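Long-range contacts in MsStt7d protein (Micromonas, PDB 4IX3), which is an algal homolog of the state-transition kinase Stt7; its catalytic domain probably binds ATP with metal ions and phosphorylates proteins: residues C87-A92 against L103-L107; C255-Q259 against L271-L275; A77-C81 against S155-L159; A310-L314 against A332-F338; E200-P206 against S228-K233. All coordinates share one frame; numbering follows the deposited sequence.

Contact 1 (C87-A92 against L103-L107); sequences CIELGA and LTEGL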
# COMPACT_ATOMS: atom_id res chain seq x y z
N CYS B 87 17.25 -12.14 7.31
CA CYS B 87 15.85 -12.52 7.27
C CYS B 87 15.51 -13.46 8.41
O CYS B 87 16.42 -14.04 9.00
CB CYS B 87 15.49 -13.13 5.92
SG CYS B 87 16.14 -14.79 5.68
N ILE B 88 14.22 -13.65 8.65
CA ILE B 88 13.72 -14.69 9.57
C ILE B 88 12.41 -15.17 9.01
O ILE B 88 11.48 -14.37 8.90
CB ILE B 88 13.48 -14.15 11.03
CG1 ILE B 88 14.56 -13.16 11.44
CG2 ILE B 88 13.36 -15.36 11.98
CD1 ILE B 88 14.21 -11.69 11.21
N GLU B 89 12.27 -16.43 8.66
CA GLU B 89 11.00 -16.97 8.18
C GLU B 89 10.38 -17.88 9.23
O GLU B 89 11.02 -18.76 9.67
CB GLU B 89 11.21 -17.68 6.86
CG GLU B 89 9.89 -18.00 6.16
CD GLU B 89 10.08 -18.54 4.77
OE1 GLU B 89 11.11 -19.16 4.47
OE2 GLU B 89 9.20 -18.32 3.95
N LEU B 90 9.14 -17.61 9.61
CA LEU B 90 8.47 -18.40 10.64
C LEU B 90 7.33 -19.22 10.04
O LEU B 90 6.58 -18.72 9.21
CB LEU B 90 7.94 -17.50 11.76
CG LEU B 90 8.91 -17.22 12.91
CD1 LEU B 90 9.32 -15.75 12.92
CD2 LEU B 90 8.28 -17.61 14.24
N GLY B 91 7.21 -20.47 10.47
CA GLY B 91 6.15 -21.34 9.94
C GLY B 91 4.85 -21.10 10.69
O GLY B 91 4.69 -20.15 11.47
N ALA B 92 3.90 -21.98 10.42
CA ALA B 92 2.54 -21.83 10.99
C ALA B 92 2.49 -22.13 12.50
O ALA B 92 2.09 -21.28 13.31
CB ALA B 92 1.54 -22.71 10.22
N LEU B 103 7.04 -12.83 16.34
CA LEU B 103 6.92 -12.78 14.87
C LEU B 103 5.87 -13.73 14.33
O LEU B 103 5.84 -14.92 14.71
CB LEU B 103 8.27 -13.09 14.20
CG LEU B 103 9.37 -12.08 14.52
CD1 LEU B 103 10.66 -12.65 13.97
CD2 LEU B 103 9.07 -10.69 13.97
N THR B 104 5.05 -13.27 13.39
CA THR B 104 3.98 -14.09 12.81
C THR B 104 4.49 -14.95 11.64
O THR B 104 5.57 -14.70 11.04
CB THR B 104 2.84 -13.18 12.32
OG1 THR B 104 3.42 -12.18 11.48
CG2 THR B 104 2.15 -12.50 13.49
N GLU B 105 3.71 -15.98 11.30
CA GLU B 105 4.04 -16.84 10.15
C GLU B 105 4.41 -16.02 8.91
O GLU B 105 3.67 -15.10 8.52
CB GLU B 105 2.80 -17.75 9.90
CG GLU B 105 2.97 -18.72 8.74
CD GLU B 105 2.67 -18.16 7.34
OE1 GLU B 105 1.64 -17.43 7.24
OE2 GLU B 105 3.39 -18.48 6.35
N GLY B 106 5.48 -16.41 8.22
CA GLY B 106 5.92 -15.83 6.95
C GLY B 106 7.32 -15.23 7.06
O GLY B 106 8.00 -15.32 8.06
N LEU B 107 7.72 -14.59 5.99
CA LEU B 107 9.08 -14.05 5.84
C LEU B 107 9.15 -12.66 6.47
O LEU B 107 8.31 -11.78 6.21
CB LEU B 107 9.42 -13.98 4.35
CG LEU B 107 10.82 -13.41 4.06
CD1 LEU B 107 11.89 -14.37 4.56
CD2 LEU B 107 10.95 -13.23 2.52
O HOH W 1 5.81 -19.74 6.43
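Leu-90 and Gly-106 form the hydrogen-bonded pair at the centre of this contact, joined by two backbone bonds. Gly-106 N gives a short bond to Leu-90 O, 2.7 Å, and Leu-90 N reaches Gly-106 O at 3.0 Å. One residue along, Glu-89 and Leu-107 make a non-hydrogen-bonded pair, where Glu-89 CA sends a CA-H contact to Gly-106 O at 3.4 Å.

The dense side is the one that carries Leu-90. Its side chain crosses that of Leu-103 at about a right angle, with Leu-90 CB 3.7 Å from Thr-104 O. Pro-18 touches Leu-90 and Ile-21 touches Leu-103. On the face of Glu-89, Leu-107 holds CG anti to its backbone N (chi1 179°), which carries CD1 over to the neighbouring strand, 4.0 Å from Cys-87 CB; helix 59-76 touches Leu-107 too. The carboxylate of Glu-89 turns out of the pair to a salt bridge with Arg-11.

Toward Glu-105 the contact is looser and wetter. The glutamate side chain bends at chi2 (-84°), its CB lies 3.4 Å from Gly-91 O, and a water links it to the backbone, donating to Glu-105 OE2 at 2.7 Å and also to Leu-90 O. Ala-269 of the second subunit packs on Glu-105, whose side chain lies about 4 Å from a bound magnesium ion. The whole is an antiparallel pairing of strands 84-90 and 106-112 joined by an irregular loop, the beta4-beta5 hairpin of the protein kinase N-lobe.

Contact 2 (C255-Q259 against L271-L275); sequences CVMLQ and LERFL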
# COMPACT_ATOMS: atom_id res chain seq x y z
N CYS B 255 14.62 17.27 -5.48
CA CYS B 255 13.52 17.57 -4.59
C CYS B 255 13.93 17.64 -3.15
O CYS B 255 13.51 18.53 -2.43
CB CYS B 255 12.39 16.54 -4.76
SG CYS B 255 11.55 16.55 -6.37
N VAL B 256 14.76 16.67 -2.71
CA VAL B 256 15.26 16.72 -1.33
C VAL B 256 16.02 18.05 -1.14
O VAL B 256 15.84 18.69 -0.11
CB VAL B 256 16.23 15.54 -1.07
CG1 VAL B 256 16.95 15.67 0.27
CG2 VAL B 256 15.46 14.21 -1.11
N MET B 257 16.88 18.40 -2.08
CA MET B 257 17.64 19.63 -1.96
C MET B 257 16.76 20.88 -1.83
O MET B 257 17.02 21.73 -0.96
CB MET B 257 18.53 19.80 -3.16
CG MET B 257 19.36 21.09 -3.08
SD MET B 257 20.78 21.02 -4.14
CE MET B 257 21.39 22.71 -3.95
N LEU B 258 15.70 20.96 -2.66
CA LEU B 258 14.77 22.09 -2.53
C LEU B 258 14.21 22.18 -1.13
O LEU B 258 14.07 23.27 -0.57
CB LEU B 258 13.63 21.95 -3.52
CG LEU B 258 14.02 22.18 -5.00
CD1 LEU B 258 13.00 21.62 -5.97
CD2 LEU B 258 14.23 23.69 -5.29
N GLN B 259 13.76 21.04 -0.57
CA GLN B 259 13.17 21.09 0.74
C GLN B 259 14.16 21.43 1.84
O GLN B 259 13.82 22.13 2.78
CB GLN B 259 12.46 19.77 1.00
CG GLN B 259 11.36 19.50 -0.01
CD GLN B 259 10.32 18.51 0.46
OE1 GLN B 259 9.13 18.86 0.66
NE2 GLN B 259 10.73 17.28 0.53
N LEU B 271 6.30 22.28 -1.78
CA LEU B 271 7.06 21.66 -2.88
C LEU B 271 6.18 21.50 -4.11
O LEU B 271 6.63 21.73 -5.24
CB LEU B 271 7.62 20.30 -2.42
CG LEU B 271 8.41 19.52 -3.47
CD1 LEU B 271 9.65 20.30 -3.84
CD2 LEU B 271 8.76 18.13 -2.96
N GLU B 272 4.92 21.08 -3.88
CA GLU B 272 3.99 20.93 -5.01
C GLU B 272 3.79 22.25 -5.77
O GLU B 272 3.84 22.27 -7.00
CB GLU B 272 2.63 20.40 -4.53
CG GLU B 272 1.62 20.15 -5.65
CD GLU B 272 0.31 19.56 -5.17
OE1 GLU B 272 0.02 19.63 -3.95
OE2 GLU B 272 -0.46 19.06 -6.03
N ARG B 273 3.64 23.36 -5.04
CA ARG B 273 3.45 24.67 -5.70
C ARG B 273 4.71 25.01 -6.50
O ARG B 273 4.65 25.46 -7.66
CB ARG B 273 3.23 25.78 -4.67
CG ARG B 273 3.10 27.15 -5.35
CD ARG B 273 2.25 28.08 -4.53
NE ARG B 273 2.97 28.66 -3.42
CZ ARG B 273 3.48 29.89 -3.39
NH1 ARG B 273 3.49 30.66 -4.47
NH2 ARG B 273 4.01 30.33 -2.26
N PHE B 274 5.89 24.86 -5.88
CA PHE B 274 7.13 25.14 -6.58
C PHE B 274 7.25 24.31 -7.85
O PHE B 274 7.56 24.85 -8.92
CB PHE B 274 8.37 24.91 -5.71
CG PHE B 274 9.67 25.05 -6.46
CD1 PHE B 274 10.19 23.97 -7.17
CD2 PHE B 274 10.25 26.29 -6.62
CE1 PHE B 274 11.36 24.08 -7.89
CE2 PHE B 274 11.42 26.41 -7.36
CZ PHE B 274 11.93 25.34 -8.06
N LEU B 275 7.01 23.01 -7.77
CA LEU B 275 7.24 22.16 -8.95
C LEU B 275 6.25 22.47 -10.08
O LEU B 275 6.61 22.33 -11.25
CB LEU B 275 7.18 20.67 -8.58
CG LEU B 275 8.41 20.22 -7.77
CD1 LEU B 275 8.19 18.79 -7.32
CD2 LEU B 275 9.71 20.34 -8.56
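Leu-271 and Leu-275, which both touch the opposite helix, are tied together by the backbone bond from Leu-275 N to Leu-271 O, 2.9 Å. It sets them one turn apart on the same side of helix 268-280. Between the two segments themselves there is no hydrogen bond; the contact is made largely of apolar groups.

Leu-258 touches three residues of the other helix. Its CD1 meets Phe-274 CE1 at 3.5 Å, and the same methyl lies against Leu-271 CD1 and Leu-275 CD2. The other branch comes over a face of the aromatic ring: Leu-258 CD2 stands 4.2 Å from the centroid of Phe-274 and only 25° off the normal, a CH-pi contact, the two side chains crossing at about a right angle. Phe-274 keeps CG opposite its own backbone N (chi1 174°), and this swings the ring across to meet Leu-258. Leu-275 CD2 lies at the ring's edge, in its plane.

Toward the start of segment 255-259, Cys-255 SG approaches Leu-275 CD1 at 4.1 Å. Toward its end, the side chain of Gln-259 crosses that of Leu-271 at about a right angle.

The axes of the two short segments approach to 11.3 Å at 116°, and side chains such as Leu-258, Leu-271 and Phe-274 fill the distance between them. Helix 246-261 is the central alphaF helix of the kinase C-lobe and 268-280 is probably alphaG. Val-256 and Met-257 of alphaF turn from this contact to helix 141-161, Met-257 also meets helix 302-318, and Phe-274 packs on Phe-288 of helix 285-291.

Contact 3 (A77-C81 against S155-L159); sequences AKGTC and SLARL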
# COMPACT_ATOMS: atom_id res chain seq x y z
N ALA B 77 27.70 -1.81 -1.07
CA ALA B 77 27.56 -0.40 -0.72
C ALA B 77 27.21 -0.22 0.76
O ALA B 77 26.16 0.33 1.10
CB ALA B 77 26.51 0.26 -1.60
N LYS B 78 28.10 -0.69 1.62
CA LYS B 78 27.92 -0.58 3.09
C LYS B 78 27.89 0.89 3.52
O LYS B 78 28.71 1.67 3.02
CB LYS B 78 29.05 -1.28 3.84
CG LYS B 78 28.90 -2.80 3.82
CD LYS B 78 29.84 -3.40 4.86
CE LYS B 78 29.54 -4.88 5.08
NZ LYS B 78 29.82 -5.60 3.80
N GLY B 79 26.98 1.23 4.43
CA GLY B 79 26.85 2.56 4.99
C GLY B 79 25.97 3.48 4.17
O GLY B 79 25.63 4.56 4.70
N THR B 80 25.57 3.08 2.95
CA THR B 80 24.63 3.93 2.20
C THR B 80 23.22 3.88 2.80
O THR B 80 22.51 4.90 2.76
CB THR B 80 24.57 3.58 0.71
OG1 THR B 80 24.16 2.22 0.54
CG2 THR B 80 25.92 3.83 0.03
N CYS B 81 22.83 2.69 3.26
CA CYS B 81 21.47 2.44 3.72
C CYS B 81 21.46 1.87 5.13
O CYS B 81 22.53 1.42 5.62
CB CYS B 81 20.83 1.44 2.76
SG CYS B 81 20.69 1.97 1.05
N SER B 155 26.12 8.62 -1.52
CA SER B 155 25.50 7.30 -1.36
C SER B 155 24.78 6.84 -2.61
O SER B 155 24.90 5.68 -3.03
CB SER B 155 24.57 7.29 -0.18
OG SER B 155 25.30 7.36 1.03
N LEU B 156 24.00 7.74 -3.23
CA LEU B 156 23.37 7.40 -4.51
C LEU B 156 24.38 7.02 -5.58
O LEU B 156 24.18 6.07 -6.34
CB LEU B 156 22.42 8.52 -4.98
CG LEU B 156 21.18 8.70 -4.09
CD1 LEU B 156 20.43 9.95 -4.48
CD2 LEU B 156 20.28 7.46 -4.24
N ALA B 157 25.51 7.75 -5.64
CA ALA B 157 26.55 7.41 -6.59
C ALA B 157 27.08 6.00 -6.32
O ALA B 157 27.30 5.23 -7.27
CB ALA B 157 27.68 8.42 -6.54
N ARG B 158 27.30 5.65 -5.05
CA ARG B 158 27.77 4.28 -4.76
C ARG B 158 26.70 3.23 -5.07
O ARG B 158 27.03 2.15 -5.62
CB ARG B 158 28.13 4.21 -3.27
CG ARG B 158 29.42 4.95 -2.95
CD ARG B 158 29.71 5.01 -1.44
NE ARG B 158 29.96 3.65 -0.97
CZ ARG B 158 29.74 3.21 0.27
NH1 ARG B 158 29.20 4.02 1.18
NH2 ARG B 158 30.06 1.97 0.59
N LEU B 159 25.41 3.50 -4.83
CA LEU B 159 24.35 2.57 -5.25
C LEU B 159 24.33 2.39 -6.76
O LEU B 159 24.33 1.27 -7.30
CB LEU B 159 23.00 3.04 -4.72
CG LEU B 159 22.86 2.88 -3.21
CD1 LEU B 159 21.67 3.64 -2.65
CD2 LEU B 159 22.75 1.42 -2.75
O HOH W 2 23.20 7.65 2.60
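The guanidinium of Arg-158 takes Lys-78 O at its edge, in the plane, while Thr-80 CG2 lies over one of its faces. This is the alphaC-beta4 loop of the protein kinase fold, leaving helix 59-76 in a type II turn and docking on helix 141-161, the alphaE helix of the C-lobe. Both terminal nitrogens grip the one carbonyl: Arg-158 NH2 at 2.8 Å from Lys-78 O, and NH1 by a weak, more bent bond of 3.0 Å.

Thr-80 is wedged between Arg-158, Ser-155 and Leu-159. Its OG1 sits between backbone N and carbonyl carbon (chi1 60°), from where it turns back to donate to Ala-77 O at 2.8 Å and reinforces the turn. With a glycine here, the arginine face would probably lose its methyl cover and Ala-77 O the hydroxyl that ties down the turn.

Further along the helix, Leu-159 CD2 lies 4.1 Å from Ala-77 CB, and its CD1 faces Cys-81 SG; Val-73 and Leu-186 close the apolar patch. Beside Thr-80, one water donates to Thr-80 O at 2.8 Å and accepts from Ser-155 OG at 2.6 Å.

Contact 4 (A310-L314 against A332-F338); sequences AGWDL and ALSHAFF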
# COMPACT_ATOMS: atom_id res chain seq x y z
N ALA B 310 24.85 29.19 -6.67
CA ALA B 310 25.35 27.83 -6.87
C ALA B 310 24.25 26.80 -6.61
O ALA B 310 24.14 25.79 -7.33
CB ALA B 310 26.56 27.59 -5.95
N GLY B 311 23.47 26.99 -5.55
CA GLY B 311 22.44 26.01 -5.21
C GLY B 311 21.36 25.95 -6.28
O GLY B 311 20.87 24.86 -6.63
N TRP B 312 20.91 27.10 -6.79
CA TRP B 312 20.01 27.07 -7.94
C TRP B 312 20.60 26.27 -9.07
O TRP B 312 19.87 25.53 -9.77
CB TRP B 312 19.70 28.47 -8.45
CG TRP B 312 18.78 29.25 -7.57
CD1 TRP B 312 19.04 30.43 -6.91
CD2 TRP B 312 17.35 28.98 -7.37
NE1 TRP B 312 17.90 30.92 -6.33
CE2 TRP B 312 16.86 30.06 -6.52
CE3 TRP B 312 16.49 27.96 -7.76
CZ2 TRP B 312 15.53 30.12 -6.10
CZ3 TRP B 312 15.16 28.04 -7.35
CH2 TRP B 312 14.69 29.09 -6.54
N ASP B 313 21.88 26.48 -9.38
CA ASP B 313 22.47 25.80 -10.50
C ASP B 313 22.46 24.29 -10.26
O ASP B 313 22.22 23.52 -11.18
CB ASP B 313 23.92 26.26 -10.78
CG ASP B 313 24.41 25.74 -12.12
OD1 ASP B 313 25.22 24.79 -12.14
OD2 ASP B 313 23.92 26.20 -13.19
N LEU B 314 22.78 23.85 -9.04
CA LEU B 314 22.83 22.40 -8.77
C LEU B 314 21.43 21.79 -8.86
O LEU B 314 21.24 20.70 -9.40
CB LEU B 314 23.45 22.13 -7.39
CG LEU B 314 23.47 20.65 -6.97
CD1 LEU B 314 24.11 19.73 -8.01
CD2 LEU B 314 24.10 20.50 -5.58
N ALA B 332 27.12 15.41 -9.90
CA ALA B 332 26.57 16.44 -9.04
C ALA B 332 27.48 16.63 -7.79
O ALA B 332 27.56 17.75 -7.28
CB ALA B 332 25.14 16.06 -8.65
N LEU B 333 28.17 15.59 -7.33
CA LEU B 333 29.05 15.76 -6.18
C LEU B 333 30.18 16.76 -6.35
O LEU B 333 30.68 17.29 -5.36
CB LEU B 333 29.74 14.44 -5.86
CG LEU B 333 29.09 13.57 -4.81
CD1 LEU B 333 30.04 12.42 -4.61
CD2 LEU B 333 28.83 14.29 -3.50
N SER B 334 30.60 17.00 -7.60
CA SER B 334 31.74 17.89 -7.90
C SER B 334 31.31 19.35 -8.02
O SER B 334 32.08 20.23 -8.36
CB SER B 334 32.49 17.44 -9.15
OG SER B 334 31.63 17.48 -10.27
N HIS B 335 30.01 19.58 -7.91
CA HIS B 335 29.46 20.91 -8.14
C HIS B 335 30.04 21.96 -7.21
O HIS B 335 30.34 21.69 -6.04
CB HIS B 335 27.94 20.87 -8.05
CG HIS B 335 27.29 22.11 -8.56
ND1 HIS B 335 26.77 22.25 -9.82
CD2 HIS B 335 27.15 23.33 -7.92
CE1 HIS B 335 26.26 23.50 -9.93
NE2 HIS B 335 26.50 24.14 -8.76
N ALA B 336 30.19 23.18 -7.73
CA ALA B 336 30.60 24.32 -6.92
C ALA B 336 29.83 24.51 -5.62
O ALA B 336 30.36 25.05 -4.64
CB ALA B 336 30.48 25.63 -7.72
N PHE B 337 28.56 24.08 -5.57
CA PHE B 337 27.81 24.17 -4.35
C PHE B 337 28.51 23.55 -3.12
O PHE B 337 28.33 23.99 -1.99
CB PHE B 337 26.43 23.51 -4.59
CG PHE B 337 25.51 23.61 -3.40
CD1 PHE B 337 24.88 24.82 -3.10
CD2 PHE B 337 25.26 22.49 -2.62
CE1 PHE B 337 24.07 24.95 -1.97
CE2 PHE B 337 24.38 22.58 -1.54
CZ PHE B 337 23.78 23.80 -1.22
N PHE B 338 29.33 22.53 -3.37
CA PHE B 338 30.02 21.79 -2.32
C PHE B 338 31.41 22.33 -2.01
O PHE B 338 32.07 21.78 -1.11
CB PHE B 338 30.08 20.30 -2.65
CG PHE B 338 28.70 19.69 -2.76
CD1 PHE B 338 27.89 19.57 -1.63
CD2 PHE B 338 28.22 19.25 -4.00
CE1 PHE B 338 26.59 19.09 -1.73
CE2 PHE B 338 26.94 18.72 -4.11
CZ PHE B 338 26.14 18.64 -2.98
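Leu-314 meets the segment 332-338 along its whole length. Its CB stands 3.8 Å above the centre of the His-335 ring, only 5° off the normal, a CH-pi contact. A first torsion of 176° places CG beside the carbonyl carbon, and from there the two methyls extend over the turn. Of these, Leu-314 CD1 reaches Ala-332 CB at 3.9 Å and brushes His-335 CB. CD2 touches both aromatic rings, 3.8 Å from Phe-337 CD2 and 3.7 Å from Phe-338 CE2, crossing both side chains at about a right angle.

In the kinase C-lobe this joins helix 302-318, probably alphaH, to the end of the catalytic domain, where the sequence here resembles the Leu-x-His-Pro-Phe-Phe pattern found in many kinases, with alanine at the proline position. His-335 NE2 gives a weak, bent bond of 3.2 Å to Ala-310 O, a carbonyl already bonded by Leu-314 N within its helix.

Phe-337 packs on the helix backbone, its CD1 3.4 Å from Gly-311 CA, a close fit made possible by the missing side chain there. Phe-337 and Phe-338 also pack on helix 141-161, Phe-337 against Leu-142, Thr-145 and Lys-146, Phe-338 against Met-149.

Contact 5 (E200-P206 against S228-K233); sequences ETLNYYP and SPRPTK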
# COMPACT_ATOMS: atom_id res chain seq x y z
N GLU B 200 21.49 -11.20 -12.28
CA GLU B 200 20.24 -10.94 -13.00
C GLU B 200 19.67 -9.63 -12.53
O GLU B 200 19.79 -9.27 -11.35
CB GLU B 200 19.21 -12.04 -12.74
CG GLU B 200 19.68 -13.42 -13.17
CD GLU B 200 18.55 -14.42 -13.25
OE1 GLU B 200 17.42 -14.08 -12.83
OE2 GLU B 200 18.80 -15.55 -13.74
N THR B 201 19.03 -8.91 -13.45
CA THR B 201 18.32 -7.69 -13.03
C THR B 201 17.15 -8.05 -12.11
O THR B 201 16.59 -9.16 -12.18
CB THR B 201 17.82 -6.83 -14.22
OG1 THR B 201 16.77 -7.54 -14.89
CG2 THR B 201 18.97 -6.51 -15.20
N LEU B 202 16.77 -7.12 -11.23
CA LEU B 202 15.71 -7.33 -10.23
C LEU B 202 14.79 -6.12 -10.24
O LEU B 202 15.27 -4.99 -10.27
CB LEU B 202 16.28 -7.53 -8.81
CG LEU B 202 17.31 -8.65 -8.65
CD1 LEU B 202 17.94 -8.49 -7.27
CD2 LEU B 202 16.72 -10.04 -8.82
N ASN B 203 13.48 -6.34 -10.32
CA ASN B 203 12.49 -5.27 -10.20
C ASN B 203 12.68 -4.14 -11.25
O ASN B 203 12.48 -2.95 -10.95
CB ASN B 203 12.47 -4.76 -8.76
CG ASN B 203 11.18 -4.04 -8.40
OD1 ASN B 203 10.11 -4.41 -8.86
ND2 ASN B 203 11.27 -3.02 -7.55
N TYR B 204 13.08 -4.55 -12.45
CA TYR B 204 13.52 -3.63 -13.49
C TYR B 204 12.81 -4.01 -14.78
O TYR B 204 12.99 -5.11 -15.29
CB TYR B 204 15.02 -3.83 -13.65
CG TYR B 204 15.74 -2.85 -14.55
CD1 TYR B 204 15.47 -1.48 -14.47
CD2 TYR B 204 16.68 -3.28 -15.46
CE1 TYR B 204 16.18 -0.57 -15.24
CE2 TYR B 204 17.40 -2.38 -16.26
CZ TYR B 204 17.17 -1.02 -16.12
OH TYR B 204 17.90 -0.09 -16.85
N TYR B 205 11.94 -3.13 -15.28
CA TYR B 205 11.00 -3.48 -16.35
C TYR B 205 10.63 -2.19 -17.09
O TYR B 205 10.77 -1.12 -16.48
CB TYR B 205 9.76 -4.18 -15.76
CG TYR B 205 9.20 -3.49 -14.53
CD1 TYR B 205 8.37 -2.37 -14.66
CD2 TYR B 205 9.55 -3.90 -13.24
CE1 TYR B 205 7.87 -1.73 -13.54
CE2 TYR B 205 9.08 -3.24 -12.11
CZ TYR B 205 8.24 -2.15 -12.27
OH TYR B 205 7.74 -1.46 -11.17
N PRO B 206 10.21 -2.28 -18.38
CA PRO B 206 9.81 -1.04 -19.05
C PRO B 206 8.47 -0.59 -18.51
O PRO B 206 7.63 -1.43 -18.13
CB PRO B 206 9.66 -1.43 -20.53
CG PRO B 206 10.23 -2.81 -20.65
CD PRO B 206 10.18 -3.44 -19.28
N SER B 228 11.00 0.91 -24.48
CA SER B 228 12.28 0.23 -24.26
C SER B 228 12.12 -1.29 -24.38
O SER B 228 11.09 -1.83 -23.99
CB SER B 228 12.83 0.61 -22.88
OG SER B 228 13.96 -0.17 -22.46
N PRO B 229 13.13 -1.97 -24.97
CA PRO B 229 13.21 -3.41 -24.77
C PRO B 229 13.13 -3.79 -23.29
O PRO B 229 13.51 -3.02 -22.39
CB PRO B 229 14.61 -3.78 -25.29
CG PRO B 229 15.01 -2.67 -26.20
CD PRO B 229 14.30 -1.44 -25.69
N ARG B 230 12.64 -5.00 -23.06
CA ARG B 230 12.73 -5.67 -21.77
C ARG B 230 14.20 -5.84 -21.44
O ARG B 230 14.99 -6.15 -22.34
CB ARG B 230 12.10 -7.05 -21.88
CG ARG B 230 10.77 -7.19 -21.18
CD ARG B 230 11.04 -7.46 -19.71
NE ARG B 230 9.84 -7.44 -18.88
CZ ARG B 230 9.84 -7.15 -17.59
NH1 ARG B 230 10.99 -6.82 -16.99
NH2 ARG B 230 8.71 -7.18 -16.90
N PRO B 231 14.59 -5.63 -20.16
CA PRO B 231 16.00 -5.79 -19.85
C PRO B 231 16.41 -7.25 -19.80
O PRO B 231 15.72 -8.09 -19.21
CB PRO B 231 16.15 -5.17 -18.46
CG PRO B 231 14.77 -5.13 -17.89
CD PRO B 231 13.82 -5.05 -19.05
N THR B 232 17.51 -7.55 -20.48
CA THR B 232 18.11 -8.87 -20.45
C THR B 232 19.59 -8.68 -20.16
O THR B 232 20.09 -7.54 -20.14
CB THR B 232 17.97 -9.57 -21.81
OG1 THR B 232 18.70 -8.83 -22.80
CG2 THR B 232 16.50 -9.63 -22.23
N LYS B 233 20.29 -9.80 -19.95
CA LYS B 233 21.72 -9.80 -19.67
C LYS B 233 22.52 -9.15 -20.79
O LYS B 233 23.53 -8.49 -20.52
CB LYS B 233 22.22 -11.22 -19.45
CG LYS B 233 21.76 -11.90 -18.17
CD LYS B 233 21.71 -13.42 -18.30
CE LYS B 233 21.51 -14.13 -16.97
NZ LYS B 233 20.20 -13.84 -16.31
O HOH W 3 16.95 -9.31 -17.17
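Tyr-204 and Pro-231 form the middle of this contact: Tyr-204 CD2 lies 3.6 Å from Pro-231 CB, and the proline's CG approaches Tyr-204 O. With CG beside the carbonyl carbon (chi1 -172°), the Tyr-204 ring reaches the proline. Beside them Pro-206 CD packs against Pro-231 CD at 4.0 Å and also stands 3.9 Å above the guanidinium plane of Arg-230, covering one face. Arg-230 bends at chi2 (-83°), folding the guanidinium back along Tyr-205 CB.

At the other end the grip is lighter. Lys-233 NZ makes a long, weak salt bridge of 3.4 Å to Glu-200 OE2, and a water joins Thr-201 OG1 to Pro-231 O, to which it donates at 2.7 Å.

Further out, Ser-228 OG bonds to Pro-229 O, and Leu-239 of helix 236-243 backs both Ser-228 and Pro-231. Cys-195 and Leu-224 touch Tyr-204; an alanine in its place would probably leave a gap between Pro-231 and those two residues. The extended segments run nearly antiparallel without strand pairing, consistent with the activation segment of a protein kinase, which follows the magnesium-binding Asp-188 in the sequence and precedes helix 236-243.

In the fold
All five contacts lie in one protein kinase domain. Contact 1 belongs to the N-lobe sheet, nested within the chain loop closed by contact 3, which joins the two lobes near the chain's centre. Contact 5 follows along the chain, then contacts 2 and 4 in the C-lobe. Contacts 1 and 4 are about 46 Å apart between centres, on opposite sides of the chain's centre. Contacts 2 and 4, centres about 17 Å apart, touch through Met-257, which meets Gly-311, Leu-314 and Phe-337. Helix 141-161 carries half of contact 3 and also packs beside contacts 2 and 4, so one helix runs past all three contacts.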